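Local coordinates for beta-lactamase inhibitory protein BLIP-I (Streptomyces exfoliatus, PDB 3GMV) that inhibits beta-lactamases, probably by binding to the enzyme as a protein partner, at residues M91-L96 and L142-L147. Sequence-based numbering, arbitrary orientation.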
loop_
_atom_site.group_PDB
_atom_site.type_symbol
_atom_site.label_atom_id
_atom_site.label_comp_id
_atom_site.label_asym_id
_atom_site.label_seq_id
_atom_site.Cartn_x
_atom_site.Cartn_y
_atom_site.Cartn_z
ATOM N N MET A 91 -8.427 -11.159 14.368
ATOM C CA MET A 91 -8.980 -12.141 13.406
ATOM C C MET A 91 -7.916 -12.505 12.379
ATOM O O MET A 91 -7.014 -11.702 12.113
ATOM C CB MET A 91 -10.270 -11.628 12.743
ATOM C CG MET A 91 -10.048 -10.704 11.525
ATOM S SD MET A 91 -11.526 -9.810 11.003
ATOM C CE MET A 91 -12.719 -11.124 10.746
ATOM N N THR A 92 -7.985 -13.719 11.824
ATOM C CA THR A 92 -7.034 -14.128 10.831
ATOM C C THR A 92 -7.385 -13.535 9.493
ATOM O O THR A 92 -8.502 -13.084 9.297
ATOM C CB THR A 92 -7.001 -15.646 10.650
ATOM O OG1 THR A 92 -8.255 -16.071 10.116
ATOM C CG2 THR A 92 -6.746 -16.335 11.997
ATOM N N GLU A 93 -6.416 -13.538 8.582
ATOM C CA GLU A 93 -6.640 -13.081 7.233
ATOM C C GLU A 93 -7.786 -13.880 6.606
ATOM O O GLU A 93 -8.637 -13.312 5.909
ATOM C CB GLU A 93 -5.376 -13.164 6.383
ATOM C CG GLU A 93 -5.647 -12.799 4.943
ATOM C CD GLU A 93 -4.420 -12.708 4.100
ATOM O OE1 GLU A 93 -3.379 -13.261 4.525
ATOM O OE2 GLU A 93 -4.500 -12.074 3.016
ATOM N N ALA A 94 -7.826 -15.192 6.870
ATOM C CA ALA A 94 -8.936 -16.022 6.362
ATOM C C ALA A 94 -10.289 -15.484 6.850
ATOM O O ALA A 94 -11.214 -15.327 6.057
ATOM C CB ALA A 94 -8.769 -17.520 6.775
ATOM N N GLN A 95 -10.388 -15.199 8.137
ATOM C CA GLN A 95 -11.599 -14.617 8.693
ATOM C C GLN A 95 -11.919 -13.251 8.053
ATOM O O GLN A 95 -13.073 -12.973 7.739
ATOM C CB GLN A 95 -11.508 -14.524 10.220
ATOM C CG GLN A 95 -11.429 -15.960 10.870
ATOM C CD GLN A 95 -11.074 -15.934 12.324
ATOM O OE1 GLN A 95 -10.218 -15.157 12.775
ATOM N NE2 GLN A 95 -11.698 -16.836 13.085
ATOM N N LEU A 96 -10.902 -12.408 7.881
ATOM C CA LEU A 96 -11.113 -11.099 7.274
ATOM C C LEU A 96 -11.754 -11.232 5.880
ATOM O O LEU A 96 -12.736 -10.589 5.606
ATOM C CB LEU A 96 -9.791 -10.326 7.192
ATOM C CG LEU A 96 -9.898 -8.992 6.467
ATOM C CD1 LEU A 96 -10.869 -8.000 7.236
ATOM C CD2 LEU A 96 -8.532 -8.355 6.239
ATOM N N LEU A 142 -2.715 -6.197 7.985
ATOM C CA LEU A 142 -2.410 -7.538 8.479
ATOM C C LEU A 142 -0.949 -7.574 8.899
ATOM O O LEU A 142 -0.114 -6.934 8.253
ATOM C CB LEU A 142 -2.653 -8.561 7.360
ATOM C CG LEU A 142 -4.079 -8.732 6.870
ATOM C CD1 LEU A 142 -4.070 -9.643 5.606
ATOM C CD2 LEU A 142 -4.934 -9.348 7.979
ATOM N N THR A 143 -0.640 -8.252 10.006
ATOM C CA THR A 143 0.748 -8.459 10.399
ATOM C C THR A 143 0.897 -9.988 10.570
ATOM O O THR A 143 0.180 -10.582 11.391
ATOM C CB THR A 143 1.081 -7.707 11.725
ATOM O OG1 THR A 143 0.795 -6.301 11.595
ATOM C CG2 THR A 143 2.562 -7.877 12.104
ATOM N N ASP A 144 1.809 -10.603 9.809
ATOM C CA ASP A 144 1.895 -12.069 9.714
ATOM C C ASP A 144 0.515 -12.731 9.653
ATOM O O ASP A 144 0.207 -13.671 10.394
ATOM C CB ASP A 144 2.733 -12.613 10.857
ATOM C CG ASP A 144 4.184 -12.161 10.760
ATOM O OD1 ASP A 144 4.696 -12.031 9.627
ATOM O OD2 ASP A 144 4.796 -11.904 11.802
ATOM N N GLY A 145 -0.330 -12.171 8.801
ATOM C CA GLY A 145 -1.612 -12.778 8.480
ATOM C C GLY A 145 -2.673 -12.666 9.548
ATOM O O GLY A 145 -3.655 -13.418 9.512
ATOM N N VAL A 146 -2.490 -11.720 10.475
ATOM C CA VAL A 146 -3.490 -11.436 11.528
ATOM C C VAL A 146 -3.900 -9.958 11.509
ATOM O O VAL A 146 -3.064 -9.068 11.296
ATOM C CB VAL A 146 -2.954 -11.807 12.913
ATOM C CG1 VAL A 146 -3.952 -11.408 14.050
ATOM C CG2 VAL A 146 -2.583 -13.320 12.949
ATOM N N LEU A 147 -5.194 -9.691 11.698
ATOM C CA LEU A 147 -5.632 -8.286 11.641
ATOM C C LEU A 147 -5.100 -7.440 12.815
ATOM O O LEU A 147 -5.402 -7.715 13.982
ATOM C CB LEU A 147 -7.169 -8.195 11.520
ATOM C CG LEU A 147 -7.719 -6.783 11.245
ATOM C CD1 LEU A 147 -7.361 -6.316 9.819
ATOM C CD2 LEU A 147 -9.245 -6.802 11.362
#
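The methyl CD1 of Leu142 sits over one face of the Glu93 carboxylate, 3.4 Å from its CD. Glutamate suits this place because its aliphatic CB and CG also pack on CD1 while its carboxylate offers OE2 to Trp97 NE1 in a hydrogen bond. CG anti to the backbone N (chi1 175°) and an extended chain beyond carry it across the leucine at about a right angle. The contact joins the start of helix 93-99 to a beta-hairpin with a type I' turn, Thr143 to Val146, at the outer edge of the antiparallel sheet. Gly145, with its positive phi, fits the turn's left-handed backbone. Thr92 and Val146 face each other as a non-hydrogen-bonded antiparallel pair, a single bridge. On one side of it Leu147 N gives an almost straight bond to Met91 O (2.7 Å); on the other, Glu93 N reaches Gly145 O at 2.9 Å from above the carbonyl plane. The unbranched Met91 chain lies alongside Leu147, its SD 3.8 Å from CD2. Buried Leu96 brings CD2 to 4.1 Å from Leu142 CD2, and also touches Phe140. Thr92 N-caps the helix in a capping box with Gln95: a short hydroxyl side chain can reach the backbone N of the first helical turn, where OG1 accepts Gln95 N at 3.0 Å, and Gln95 OE1 in turn accepts Thr92 N at 2.8 Å.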